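Local coordinates for reticulocyte binding protein (Streptococcus agalactiae COH1, PDB 3FAW) that probably hydrolyses alpha-1,6 branch linkages of glucans such as pullulan and glycogen, as a cell-wall-anchored streptococcal pullulanase, at residues T533-F536 with I537-G540; A593-D596 with I597-L601; T688-Q691 with A692-G696. All coordinates share one frame; numbering follows the deposited sequence.

Contact 1 of 3, residues T533-F536 with I537-G540; sequences TPAF and ITGG
Ala535 and Thr538 bind each other twice. The amide N of Ala535 donates to OG1 of Thr538 over 2.7 Å in a nearly straight bond, and N of Thr538 returns a bond of 3.1 Å to O of Ala535. That carbonyl oxygen also takes the amide N of Gly540 at 2.8 Å. The two donors come from opposite faces of the carbonyl plane, each well out of it. A chi1 of 54° places the Thr538 hydroxyl between its own backbone N and carbonyl carbon, from where it reaches back to Ala535. A water links the same hydroxyl to the carbonyl oxygen of Thr533. The result is a pi-turn, closed from Gly540 back to Ala535, with a type I beta turn over residues 535-538 inside it. Gly539 supplies the positive phi (86°) that such a turn commonly uses near its end. A second water donates to O of Phe536 at 2.6 Å and accepts from N of Gly539 at 2.7 Å, taking the place of the inner bond of a Schellman motif. The turn belongs to the connection between barrel strands 513-516 and 566-568. Backbone bonds from Phe536 to Ser523 and from Ile537 to Leu524 fasten it to helix 518-525. Packing surrounds the polar centre: CB of Pro534 rests 3.5 Å from O of Thr538, and in an apolar contact CG2 of Ile537 meets CD2 of Phe536 at 4.1 Å, the two side chains crossing at about a right angle. Both pack on Met607 of helix 590-609, while Thr538 faces Ile582, Ser585 and Ile586 of helix 578-586.

Contact 2 of 3, residues A593-D596 with I597-L601; sequences AEED and IHRRL
Asp596 pairs with Arg600 one helical turn further on, and its carboxylate meets the guanidinium through a single oxygen. NE of Arg600 donates to OD2 of Asp596 over 3.2 Å, with an N-H...O angle of 166°. The oxygen lies in the guanidinium plane, at the edge of the group, whereas NE approaches from above the carboxylate plane; the two flat groups are almost perpendicular. Extended from CG to NE, the arginine brings NE back to the carboxylate, and its NH1 goes on to bond O of Ile537. Lys588 is a distant, weak second partner of OD2. One residue earlier, Glu595 and Arg599 pair differently. CG of Glu595 sits over one face of the guanidinium, 3.8 Å from NE of Arg599, and a bend at chi2 (69°) brings OE2 within 3.4 Å of both NE and NH2 of Arg599. These two bonds are weak and poorly aligned, so the salt bridge is a loose one. Ile597 faces inward, its CG1 lying 3.2 Å from O of Ala593, and packs against His579, Ile582 and Ala583 of helix 578-586. O of Glu594 receives both N and ND1 of His598, the latter at 2.9 Å. ND1 therefore acts as a donor, and NE2 makes a weak bond to the carbonyl oxygen of Tyr623, which may favour a charged imidazole. Each acid precedes its arginine by four residues and stands toward the helix N-terminus, an order in which salt bridges and helix dipole would probably reinforce one another.

Contact 3 of 3, residues T688-Q691 with A692-G696; sequences TKTQ and AYTAG
Gln691 lays its side chain along the backbone of the next residue, Ala692. Its CB lies 3.3 Å from N of Ala692. CG comes still nearer to that amide nitrogen. At CG the chain bends (chi2 80°), which keeps CD alongside the backbone instead of sending it outward, 3.5 Å from the same N. At the tip, NE2 reaches CA of Ala692 at 3.6 Å. It also passes near N of Ala692, but both are donors, so the terminal amide makes van der Waals contact there and no bond. The chi1 of 101° is off the staggered positions. Tyr304 of helix 302-308 and Tyr623 both touch the side chain. The backbone oxygen of Gln691 meanwhile accepts N of Ala695, whose CB lies against that oxygen and packs on Leu308. On another side of the helix, OG1 of Thr694 donates to O of Thr690 over 2.9 Å, and N of Thr694 donates to the same oxygen at 3.0 Å, the two arriving from opposite faces of the carbonyl plane. The Thr694 hydroxyl also bonds ND2 of Asn605. NZ of Lys689 forms a salt bridge with Asp781, and OH of Tyr693 bonds the carbonyl oxygen of Asp779. Thr688 and Thr690 likewise turn their hydroxyls to carbonyls four residues earlier, those of His684 and Ile686. Such hydroxyl-to-carbonyl bonding is a familiar way for threonine to sit within an alpha helix, here the long helix 685-703, which follows the eighth strand of the catalytic (beta/alpha)8 barrel and leads into the C-terminal beta domain.

In the fold
All three contacts belong to the catalytic (beta/alpha)8 barrel and follow one another along the chain. Contact 1 lies in the connection between the sixth and seventh strands, contact 2 on helix 590-609 between the seventh and eighth, and contact 3 on helix 685-703 after the eighth. The centre of contact 2 is about 13 Å from each of the others, whose centres are about 22 Å apart and whose nearest atoms remain about 11 Å apart. Helix 590-609 thus joins the series: Arg600 meets the turn of contact 1, while His598 and Leu601 pack on Thr690 of contact 3. Neighbouring elements of the barrel's outer layer are thereby tied together and, through helix 685-703, to the C-terminal domain.

Contact 1 of 3, residues T533-F536 with I537-G540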
ATOM      1  N   THR A 533     -10.023 -22.196  -6.180  1.00 16.88           N
ATOM      2  CA  THR A 533     -10.522 -22.830  -7.400  1.00 17.25           C
ATOM      3  C   THR A 533      -9.357 -23.182  -8.324  1.00 15.98           C
ATOM      4  O   THR A 533      -8.469 -22.356  -8.528  1.00 15.60           O
ATOM      5  CB  THR A 533     -11.496 -21.914  -8.154  1.00 17.50           C
ATOM      6  OG1 THR A 533     -12.509 -21.456  -7.253  1.00 20.67           O
ATOM      7  CG2 THR A 533     -12.154 -22.662  -9.312  1.00 18.90           C
ATOM      8  N   PRO A 534      -9.342 -24.415  -8.871  1.00 15.56           N
ATOM      9  CA  PRO A 534      -8.283 -24.802  -9.813  1.00 15.20           C
ATOM     10  C   PRO A 534      -8.113 -23.823 -10.983  1.00 14.41           C
ATOM     11  O   PRO A 534      -9.097 -23.408 -11.596  1.00 13.64           O
ATOM     12  CB  PRO A 534      -8.748 -26.173 -10.318  1.00 14.99           C
ATOM     13  CG  PRO A 534      -9.586 -26.710  -9.227  1.00 15.42           C
ATOM     14  CD  PRO A 534     -10.278 -25.526  -8.620  1.00 15.15           C
ATOM     15  N   ALA A 535      -6.862 -23.458 -11.262  1.00 13.60           N
ATOM     16  CA  ALA A 535      -6.517 -22.527 -12.333  1.00 11.61           C
ATOM     17  C   ALA A 535      -5.323 -23.093 -13.111  1.00 11.37           C
ATOM     18  O   ALA A 535      -5.073 -24.296 -13.047  1.00 10.81           O
ATOM     19  CB  ALA A 535      -6.211 -21.148 -11.758  1.00 11.46           C
ATOM     20  N   PHE A 536      -4.587 -22.249 -13.835  1.00 10.26           N
ATOM     21  CA  PHE A 536      -3.570 -22.744 -14.776  1.00 10.59           C
ATOM     22  C   PHE A 536      -2.528 -23.687 -14.158  1.00 11.19           C
ATOM     23  O   PHE A 536      -2.278 -24.760 -14.700  1.00 11.98           O
ATOM     24  CB  PHE A 536      -2.852 -21.590 -15.481  1.00 10.55           C
ATOM     25  CG  PHE A 536      -2.068 -22.020 -16.694  1.00 10.56           C
ATOM     26  CD1 PHE A 536      -2.717 -22.288 -17.894  1.00 10.21           C
ATOM     27  CD2 PHE A 536      -0.688 -22.161 -16.637  1.00 11.76           C
ATOM     28  CE1 PHE A 536      -2.005 -22.690 -19.013  1.00 11.14           C
ATOM     29  CE2 PHE A 536       0.035 -22.561 -17.758  1.00  9.47           C
ATOM     30  CZ  PHE A 536      -0.623 -22.829 -18.945  1.00  9.30           C
ATOM     31  N   ILE A 537      -1.920 -23.288 -13.040  1.00 11.56           N
ATOM     32  CA  ILE A 537      -0.884 -24.108 -12.398  1.00 11.56           C
ATOM     33  C   ILE A 537      -1.431 -25.074 -11.333  1.00 12.62           C
ATOM     34  O   ILE A 537      -0.649 -25.757 -10.672  1.00 11.76           O
ATOM     35  CB  ILE A 537       0.263 -23.243 -11.788  1.00 10.78           C
ATOM     36  CG1 ILE A 537      -0.178 -22.548 -10.488  1.00 11.01           C
ATOM     37  CG2 ILE A 537       0.779 -22.240 -12.824  1.00  9.85           C
ATOM     38  CD1 ILE A 537       0.855 -21.577  -9.916  1.00  9.38           C
ATOM     39  N   THR A 538      -2.755 -25.133 -11.176  1.00 12.74           N
ATOM     40  CA  THR A 538      -3.393 -25.992 -10.169  1.00 13.24           C
ATOM     41  C   THR A 538      -4.486 -26.897 -10.764  1.00 12.99           C
ATOM     42  O   THR A 538      -5.460 -27.245 -10.086  1.00 11.68           O
ATOM     43  CB  THR A 538      -3.984 -25.152  -9.012  1.00 14.17           C
ATOM     44  OG1 THR A 538      -4.856 -24.148  -9.541  1.00 10.10           O
ATOM     45  CG2 THR A 538      -2.868 -24.485  -8.208  1.00 14.87           C
ATOM     46  N   GLY A 539      -4.317 -27.268 -12.032  1.00 12.98           N
ATOM     47  CA  GLY A 539      -5.170 -28.278 -12.673  1.00 13.19           C
ATOM     48  C   GLY A 539      -6.482 -27.813 -13.289  1.00 12.36           C
ATOM     49  O   GLY A 539      -7.310 -28.641 -13.658  1.00 10.65           O
ATOM     50  N   GLY A 540      -6.678 -26.502 -13.415  1.00 12.10           N
ATOM     51  CA  GLY A 540      -7.888 -25.960 -14.043  1.00 13.46           C
ATOM     52  C   GLY A 540      -7.591 -25.328 -15.396  1.00 13.75           C
ATOM     53  O   GLY A 540      -6.954 -24.275 -15.448  1.00 15.15           O
TER
HETATM   54  O   HOH W   1      -6.006 -22.281  -8.023  1.00 17.48           O
HETATM   55  O   HOH W   2      -2.175 -27.096 -13.602  1.00 10.04           O

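Contact 2 of 3, residues A593-D596 with I597-L601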
ATOM      1  N   ALA A 593       2.713 -34.397  -0.291  1.00 21.16           N
ATOM      2  CA  ALA A 593       2.718 -33.803  -1.633  1.00 20.49           C
ATOM      3  C   ALA A 593       3.567 -32.525  -1.740  1.00 19.37           C
ATOM      4  O   ALA A 593       3.349 -31.711  -2.639  1.00 17.47           O
ATOM      5  CB  ALA A 593       1.287 -33.523  -2.078  1.00 20.23           C
ATOM      6  N   GLU A 594       4.540 -32.368  -0.842  1.00 18.49           N
ATOM      7  CA  GLU A 594       5.434 -31.200  -0.844  1.00 18.25           C
ATOM      8  C   GLU A 594       6.118 -30.977  -2.196  1.00 17.28           C
ATOM      9  O   GLU A 594       6.218 -29.845  -2.674  1.00 15.97           O
ATOM     10  CB  GLU A 594       6.496 -31.342   0.259  1.00 19.17           C
ATOM     11  CG  GLU A 594       7.637 -30.317   0.202  1.00 20.58           C
ATOM     12  CD  GLU A 594       8.446 -30.255   1.490  1.00 21.70           C
ATOM     13  OE1 GLU A 594       8.588 -31.299   2.163  0.10 22.54           O
ATOM     14  OE2 GLU A 594       8.945 -29.161   1.825  0.10 22.19           O
ATOM     15  N   GLU A 595       6.589 -32.064  -2.795  1.00 16.20           N
ATOM     16  CA  GLU A 595       7.338 -32.017  -4.051  1.00 16.33           C
ATOM     17  C   GLU A 595       6.469 -31.543  -5.227  1.00 15.31           C
ATOM     18  O   GLU A 595       6.899 -30.707  -6.023  1.00 14.12           O
ATOM     19  CB  GLU A 595       7.933 -33.403  -4.332  1.00 17.63           C
ATOM     20  CG  GLU A 595       8.752 -33.531  -5.612  1.00 22.38           C
ATOM     21  CD  GLU A 595      10.068 -32.783  -5.566  1.00 24.48           C
ATOM     22  OE1 GLU A 595      10.420 -32.232  -4.501  1.00 30.01           O
ATOM     23  OE2 GLU A 595      10.754 -32.752  -6.607  1.00 28.46           O
ATOM     24  N   ASP A 596       5.251 -32.068  -5.320  1.00 14.48           N
ATOM     25  CA  ASP A 596       4.332 -31.677  -6.382  1.00 16.12           C
ATOM     26  C   ASP A 596       3.942 -30.207  -6.248  1.00 14.80           C
ATOM     27  O   ASP A 596       3.941 -29.462  -7.228  1.00 13.55           O
ATOM     28  CB  ASP A 596       3.081 -32.558  -6.360  1.00 20.00           C
ATOM     29  CG  ASP A 596       2.170 -32.305  -7.545  1.00 20.00           C
ATOM     30  OD1 ASP A 596       2.628 -32.471  -8.695  1.00 20.00           O
ATOM     31  OD2 ASP A 596       0.995 -31.940  -7.326  1.00 20.00           O
ATOM     32  N   ILE A 597       3.612 -29.800  -5.027  1.00 14.21           N
ATOM     33  CA  ILE A 597       3.226 -28.421  -4.743  1.00 14.44           C
ATOM     34  C   ILE A 597       4.314 -27.447  -5.210  1.00 13.58           C
ATOM     35  O   ILE A 597       4.006 -26.441  -5.846  1.00 14.24           O
ATOM     36  CB  ILE A 597       2.901 -28.216  -3.237  1.00 14.35           C
ATOM     37  CG1 ILE A 597       1.617 -28.972  -2.861  1.00 14.23           C
ATOM     38  CG2 ILE A 597       2.735 -26.732  -2.917  1.00 15.22           C
ATOM     39  CD1 ILE A 597       1.386 -29.099  -1.362  1.00 15.16           C
ATOM     40  N   HIS A 598       5.577 -27.756  -4.913  1.00 12.69           N
ATOM     41  CA  HIS A 598       6.699 -26.900  -5.321  1.00 12.90           C
ATOM     42  C   HIS A 598       6.958 -26.931  -6.831  1.00 12.42           C
ATOM     43  O   HIS A 598       7.366 -25.926  -7.407  1.00 10.76           O
ATOM     44  CB  HIS A 598       7.976 -27.256  -4.552  1.00 12.59           C
ATOM     45  CG  HIS A 598       8.004 -26.715  -3.156  1.00 15.25           C
ATOM     46  ND1 HIS A 598       7.222 -27.229  -2.145  1.00 15.95           N
ATOM     47  CD2 HIS A 598       8.713 -25.702  -2.603  1.00 14.80           C
ATOM     48  CE1 HIS A 598       7.447 -26.559  -1.030  1.00 13.69           C
ATOM     49  NE2 HIS A 598       8.349 -25.627  -1.280  1.00 14.10           N
ATOM     50  N   ARG A 599       6.723 -28.075  -7.470  1.00 13.04           N
ATOM     51  CA  ARG A 599       6.816 -28.157  -8.929  1.00 13.57           C
ATOM     52  C   ARG A 599       5.836 -27.177  -9.575  1.00 12.12           C
ATOM     53  O   ARG A 599       6.196 -26.456 -10.502  1.00 11.54           O
ATOM     54  CB  ARG A 599       6.573 -29.592  -9.418  1.00 13.25           C
ATOM     55  CG  ARG A 599       7.786 -30.493  -9.250  1.00 14.30           C
ATOM     56  CD  ARG A 599       7.512 -31.923  -9.681  1.00 17.37           C
ATOM     57  NE  ARG A 599       8.622 -32.800  -9.314  1.00 21.43           N
ATOM     58  CZ  ARG A 599       8.661 -34.115  -9.524  1.00 24.88           C
ATOM     59  NH1 ARG A 599       7.642 -34.743 -10.107  0.10 24.96           N
ATOM     60  NH2 ARG A 599       9.727 -34.809  -9.146  1.00 26.46           N
ATOM     61  N   ARG A 600       4.613 -27.136  -9.050  1.00 10.55           N
ATOM     62  CA  ARG A 600       3.592 -26.183  -9.495  1.00 10.37           C
ATOM     63  C   ARG A 600       3.927 -24.736  -9.124  1.00 11.48           C
ATOM     64  O   ARG A 600       3.679 -23.819  -9.905  1.00 12.47           O
ATOM     65  CB  ARG A 600       2.225 -26.567  -8.923  1.00 10.35           C
ATOM     66  CG  ARG A 600       1.703 -27.894  -9.452  1.00 10.51           C
ATOM     67  CD  ARG A 600       0.450 -28.335  -8.719  1.00  9.61           C
ATOM     68  NE  ARG A 600      -0.067 -29.603  -9.229  1.00  6.26           N
ATOM     69  CZ  ARG A 600      -0.800 -29.747 -10.337  1.00  7.93           C
ATOM     70  NH1 ARG A 600      -1.103 -28.704 -11.090  1.00  9.81           N
ATOM     71  NH2 ARG A 600      -1.224 -30.951 -10.701  1.00 10.04           N
ATOM     72  N   LEU A 601       4.487 -24.537  -7.934  1.00 12.76           N
ATOM     73  CA  LEU A 601       4.908 -23.210  -7.479  1.00 13.01           C
ATOM     74  C   LEU A 601       5.958 -22.619  -8.420  1.00 13.32           C
ATOM     75  O   LEU A 601       5.893 -21.441  -8.782  1.00 11.72           O
ATOM     76  CB  LEU A 601       5.457 -23.295  -6.049  1.00 13.79           C
ATOM     77  CG  LEU A 601       5.742 -21.989  -5.303  1.00 14.35           C
ATOM     78  CD1 LEU A 601       5.769 -22.247  -3.803  1.00 15.73           C
ATOM     79  CD2 LEU A 601       7.048 -21.352  -5.754  1.00 12.82           C
TER

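Contact 3 of 3, residues T688-Q691 with A692-G696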
ATOM      1  N   THR A 688      14.797 -25.051  -0.739  1.00 14.04           N
ATOM      2  CA  THR A 688      16.052 -24.430  -1.175  1.00 13.31           C
ATOM      3  C   THR A 688      16.269 -24.599  -2.686  1.00 13.85           C
ATOM      4  O   THR A 688      16.819 -23.710  -3.340  1.00 11.56           O
ATOM      5  CB  THR A 688      17.280 -24.954  -0.378  1.00 12.08           C
ATOM      6  OG1 THR A 688      17.352 -26.386  -0.440  1.00 10.44           O
ATOM      7  CG2 THR A 688      17.189 -24.514   1.081  1.00 12.08           C
ATOM      8  N   LYS A 689      15.831 -25.728  -3.240  1.00 14.63           N
ATOM      9  CA  LYS A 689      15.836 -25.914  -4.698  1.00 15.93           C
ATOM     10  C   LYS A 689      14.907 -24.907  -5.374  1.00 15.69           C
ATOM     11  O   LYS A 689      15.242 -24.344  -6.415  1.00 16.00           O
ATOM     12  CB  LYS A 689      15.418 -27.337  -5.075  1.00 16.33           C
ATOM     13  CG  LYS A 689      15.426 -27.611  -6.585  1.00 17.17           C
ATOM     14  CD  LYS A 689      15.267 -29.098  -6.881  1.00 15.68           C
ATOM     15  CE  LYS A 689      15.216 -29.367  -8.372  1.00 16.45           C
ATOM     16  NZ  LYS A 689      14.946 -30.798  -8.672  1.00 17.37           N
ATOM     17  N   THR A 690      13.741 -24.693  -4.769  1.00 15.83           N
ATOM     18  CA  THR A 690      12.767 -23.730  -5.267  1.00 14.21           C
ATOM     19  C   THR A 690      13.299 -22.292  -5.211  1.00 14.48           C
ATOM     20  O   THR A 690      13.068 -21.513  -6.134  1.00 13.78           O
ATOM     21  CB  THR A 690      11.438 -23.837  -4.488  1.00 13.71           C
ATOM     22  OG1 THR A 690      10.833 -25.108  -4.754  1.00 10.82           O
ATOM     23  CG2 THR A 690      10.470 -22.729  -4.886  1.00 11.85           C
ATOM     24  N   GLN A 691      14.024 -21.949  -4.146  1.00 13.90           N
ATOM     25  CA  GLN A 691      14.561 -20.593  -4.002  1.00 14.48           C
ATOM     26  C   GLN A 691      15.717 -20.339  -4.979  1.00 14.23           C
ATOM     27  O   GLN A 691      15.839 -19.234  -5.524  1.00 12.84           O
ATOM     28  CB  GLN A 691      14.924 -20.285  -2.532  1.00 15.91           C
ATOM     29  CG  GLN A 691      16.391 -20.368  -2.159  1.00 19.43           C
ATOM     30  CD  GLN A 691      17.182 -19.132  -2.553  1.00 13.09           C
ATOM     31  OE1 GLN A 691      16.783 -18.000  -2.277  1.00 18.31           O
ATOM     32  NE2 GLN A 691      18.320 -19.349  -3.183  1.00 15.53           N
ATOM     33  N   ALA A 692      16.547 -21.360  -5.205  1.00 13.07           N
ATOM     34  CA  ALA A 692      17.620 -21.281  -6.198  1.00 12.92           C
ATOM     35  C   ALA A 692      17.037 -21.196  -7.608  1.00 13.28           C
ATOM     36  O   ALA A 692      17.588 -20.526  -8.477  1.00 13.18           O
ATOM     37  CB  ALA A 692      18.559 -22.489  -6.075  1.00 14.35           C
ATOM     38  N   TYR A 693      15.914 -21.879  -7.822  1.00 13.32           N
ATOM     39  CA  TYR A 693      15.183 -21.801  -9.089  1.00 12.86           C
ATOM     40  C   TYR A 693      14.685 -20.368  -9.329  1.00 12.34           C
ATOM     41  O   TYR A 693      14.872 -19.808 -10.412  1.00 12.41           O
ATOM     42  CB  TYR A 693      14.009 -22.791  -9.076  1.00 13.13           C
ATOM     43  CG  TYR A 693      13.524 -23.236 -10.439  1.00 14.58           C
ATOM     44  CD1 TYR A 693      14.216 -24.203 -11.165  1.00 14.81           C
ATOM     45  CD2 TYR A 693      12.352 -22.721 -10.985  1.00 10.83           C
ATOM     46  CE1 TYR A 693      13.766 -24.629 -12.410  1.00 13.65           C
ATOM     47  CE2 TYR A 693      11.895 -23.142 -12.232  1.00 13.86           C
ATOM     48  CZ  TYR A 693      12.604 -24.094 -12.939  1.00 14.34           C
ATOM     49  OH  TYR A 693      12.148 -24.509 -14.175  1.00 10.13           O
ATOM     50  N   THR A 694      14.075 -19.778  -8.303  1.00 11.72           N
ATOM     51  CA  THR A 694      13.542 -18.415  -8.376  1.00 11.76           C
ATOM     52  C   THR A 694      14.648 -17.369  -8.561  1.00 12.31           C
ATOM     53  O   THR A 694      14.491 -16.433  -9.347  1.00 13.07           O
ATOM     54  CB  THR A 694      12.701 -18.081  -7.126  1.00 12.44           C
ATOM     55  OG1 THR A 694      11.673 -19.066  -6.970  1.00 11.42           O
ATOM     56  CG2 THR A 694      12.058 -16.701  -7.242  1.00  9.15           C
ATOM     57  N   ALA A 695      15.760 -17.539  -7.844  1.00 11.96           N
ATOM     58  CA  ALA A 695      16.937 -16.670  -8.000  1.00 11.63           C
ATOM     59  C   ALA A 695      17.466 -16.661  -9.439  1.00 11.65           C
ATOM     60  O   ALA A 695      17.813 -15.607  -9.970  1.00 11.58           O
ATOM     61  CB  ALA A 695      18.040 -17.097  -7.041  1.00 11.28           C
ATOM     62  N   GLY A 696      17.523 -17.840 -10.059  1.00 11.83           N
ATOM     63  CA  GLY A 696      17.945 -17.976 -11.456  1.00 10.07           C
ATOM     64  C   GLY A 696      16.979 -17.383 -12.472  1.00 10.04           C
ATOM     65  O   GLY A 696      17.394 -16.909 -13.530  1.00 10.14           O
TER